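Local coordinates for oligogalacturonate lyase (Vibrio parahaemolyticus RIMD 2210633, PDB 3C5M), which probably cleaves short pectin-derived oligogalacturonides by a lyase reaction, using a manganese ion held within a seven-bladed beta-propeller, at residues H242-P247 and A251-S256. Residues are numbered along the deposited sequence; the frame is centred on the assembly and turned at random.
Sequences HEFWIP and AMAYVS
Trp245 and Met252, a selenomethionine here, form the antiparallel non-hydrogen-bonded pair of a hairpin made by the two inner strands of one beta-propeller blade, and their side chains pack together on one face of the sheet. Bends at chi2 (72°) and chi3 (91°) bring the end of Met252 over the indole. Its SE atom sits 4.2 Å from the centroid of the six-membered ring, a Met-aromatic contact, while CE lies over the same ring, 3.6 Å from Trp245 CE2. At the rim of the indole, near its plane, Ala251 O approaches Trp245 CE3. Trp245 NE1 donates a hydrogen bond to Ile194 O of the preceding blade, linking the two blades and helping to set the turn of the ring. On the other face of the sheet, Ala253 CB lies over one face of the Phe244 ring, a CH-pi contact 4.1 Å from its centroid, and Phe244 itself reaches Met289 and Ser290 in the following blade. Phe244 and Ala253 form a hydrogen-bonded pair, joined by Phe244 N to Ala253 O (2.9 Å) and Ala253 N to Phe244 O (3.0 Å). Toward the turn, Ile246 N donates almost straight to Ala251 O, at 3.1 Å. At the end away from the turn, His242 lies near the manganese without being a ligand; the edge of its ring, near the ring plane, meets Val255, CD2 to CB 4.0 Å.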
loop_
_atom_site.group_PDB
_atom_site.type_symbol
_atom_site.label_atom_id
_atom_site.label_comp_id
_atom_site.label_asym_id
_atom_site.label_seq_id
_atom_site.Cartn_x
_atom_site.Cartn_y
_atom_site.Cartn_z
ATOM N N HIS A 242 6.389 8.610 -3.057
ATOM C CA HIS A 242 6.423 7.160 -3.019
ATOM C C HIS A 242 7.115 6.638 -1.777
ATOM O O HIS A 242 7.570 5.496 -1.760
ATOM C CB HIS A 242 7.159 6.608 -4.237
ATOM C CG HIS A 242 6.560 7.011 -5.544
ATOM N ND1 HIS A 242 5.200 7.031 -5.765
ATOM C CD2 HIS A 242 7.137 7.356 -6.719
ATOM C CE1 HIS A 242 4.965 7.371 -7.021
ATOM N NE2 HIS A 242 6.124 7.572 -7.621
ATOM N N GLU A 243 7.193 7.456 -0.732
ATOM C CA GLU A 243 7.863 7.046 0.501
ATOM C C GLU A 243 7.216 5.815 1.143
ATOM O O GLU A 243 5.999 5.615 1.077
ATOM C CB GLU A 243 7.878 8.201 1.517
ATOM C CG GLU A 243 6.552 8.436 2.245
ATOM C CD GLU A 243 5.606 9.371 1.497
ATOM O OE1 GLU A 243 5.664 9.436 0.251
ATOM O OE2 GLU A 243 4.787 10.036 2.167
ATOM N N PHE A 244 8.044 4.993 1.764
ATOM C CA PHE A 244 7.549 3.806 2.430
ATOM C C PHE A 244 8.639 3.213 3.333
ATOM O O PHE A 244 9.818 3.211 2.992
ATOM C CB PHE A 244 7.080 2.777 1.390
ATOM C CG PHE A 244 8.198 2.119 0.631
ATOM C CD1 PHE A 244 8.767 0.938 1.098
ATOM C CD2 PHE A 244 8.692 2.686 -0.541
ATOM C CE1 PHE A 244 9.810 0.329 0.410
ATOM C CE2 PHE A 244 9.741 2.086 -1.241
ATOM C CZ PHE A 244 10.300 0.907 -0.770
ATOM N N TRP A 245 8.232 2.741 4.503
ATOM C CA TRP A 245 9.156 2.146 5.443
ATOM C C TRP A 245 9.600 0.819 4.877
ATOM O O TRP A 245 8.799 0.091 4.298
ATOM C CB TRP A 245 8.468 1.896 6.787
ATOM C CG TRP A 245 8.355 3.089 7.668
ATOM C CD1 TRP A 245 7.210 3.629 8.177
ATOM C CD2 TRP A 245 9.430 3.889 8.155
ATOM N NE1 TRP A 245 7.506 4.721 8.951
ATOM C CE2 TRP A 245 8.865 4.907 8.955
ATOM C CE3 TRP A 245 10.819 3.850 7.995
ATOM C CZ2 TRP A 245 9.645 5.881 9.595
ATOM C CZ3 TRP A 245 11.593 4.817 8.630
ATOM C CH2 TRP A 245 11.003 5.818 9.418
ATOM N N ILE A 246 10.878 0.507 5.017
ATOM C CA ILE A 246 11.349 -0.784 4.559
ATOM C C ILE A 246 10.902 -1.720 5.680
ATOM O O ILE A 246 11.098 -1.423 6.846
ATOM C CB ILE A 246 12.853 -0.791 4.423
ATOM C CG1 ILE A 246 13.256 0.194 3.326
ATOM C CG2 ILE A 246 13.339 -2.201 4.122
ATOM C CD1 ILE A 246 14.723 0.237 3.070
ATOM N N PRO A 247 10.270 -2.850 5.335
ATOM C CA PRO A 247 9.770 -3.843 6.293
ATOM C C PRO A 247 10.546 -4.019 7.616
ATOM O O PRO A 247 9.948 -3.996 8.687
ATOM C CB PRO A 247 9.729 -5.117 5.455
ATOM C CG PRO A 247 9.268 -4.594 4.138
ATOM C CD PRO A 247 10.130 -3.351 3.953
ATOM N N ALA A 251 15.120 1.766 7.219
ATOM C CA ALA A 251 15.117 3.119 6.677
ATOM C C ALA A 251 13.814 3.499 5.988
ATOM O O ALA A 251 12.925 2.669 5.810
ATOM C CB ALA A 251 16.283 3.283 5.704
HETATM N N MSE A 252 13.712 4.768 5.608
HETATM C CA MSE A 252 12.542 5.286 4.905
HETATM C C MSE A 252 12.948 5.458 3.449
HETATM O O MSE A 252 13.657 6.401 3.120
HETATM C CB MSE A 252 12.135 6.649 5.469
HETATM C CG MSE A 252 10.993 7.345 4.728
HETATM SE SE MSE A 252 9.257 6.533 5.009
HETATM C CE MSE A 252 8.656 7.555 6.552
ATOM N N ALA A 253 12.510 4.551 2.581
ATOM C CA ALA A 253 12.851 4.650 1.168
ATOM C C ALA A 253 11.863 5.528 0.409
ATOM O O ALA A 253 10.665 5.525 0.696
ATOM C CB ALA A 253 12.904 3.261 0.533
ATOM N N TYR A 254 12.376 6.292 -0.553
ATOM C CA TYR A 254 11.528 7.138 -1.381
ATOM C C TYR A 254 12.175 7.446 -2.734
ATOM O O TYR A 254 13.291 7.020 -3.015
ATOM C CB TYR A 254 11.183 8.432 -0.652
ATOM C CG TYR A 254 12.370 9.305 -0.363
ATOM C CD1 TYR A 254 13.175 9.078 0.755
ATOM C CD2 TYR A 254 12.728 10.332 -1.242
ATOM C CE1 TYR A 254 14.309 9.852 0.988
ATOM C CE2 TYR A 254 13.855 11.104 -1.022
ATOM C CZ TYR A 254 14.644 10.860 0.090
ATOM O OH TYR A 254 15.782 11.609 0.275
ATOM N N VAL A 255 11.454 8.181 -3.569
ATOM C CA VAL A 255 11.932 8.546 -4.893
ATOM C C VAL A 255 11.943 10.057 -5.065
ATOM O O VAL A 255 10.981 10.739 -4.716
ATOM C CB VAL A 255 11.027 7.951 -5.985
ATOM C CG1 VAL A 255 11.518 8.377 -7.364
ATOM C CG2 VAL A 255 11.001 6.437 -5.860
ATOM N N SER A 256 13.027 10.584 -5.613
ATOM C CA SER A 256 13.122 12.018 -5.826
ATOM C C SER A 256 13.397 12.330 -7.287
ATOM O O SER A 256 14.014 11.531 -7.996
ATOM C CB SER A 256 14.227 12.616 -4.950
ATOM O OG SER A 256 15.494 12.092 -5.294
#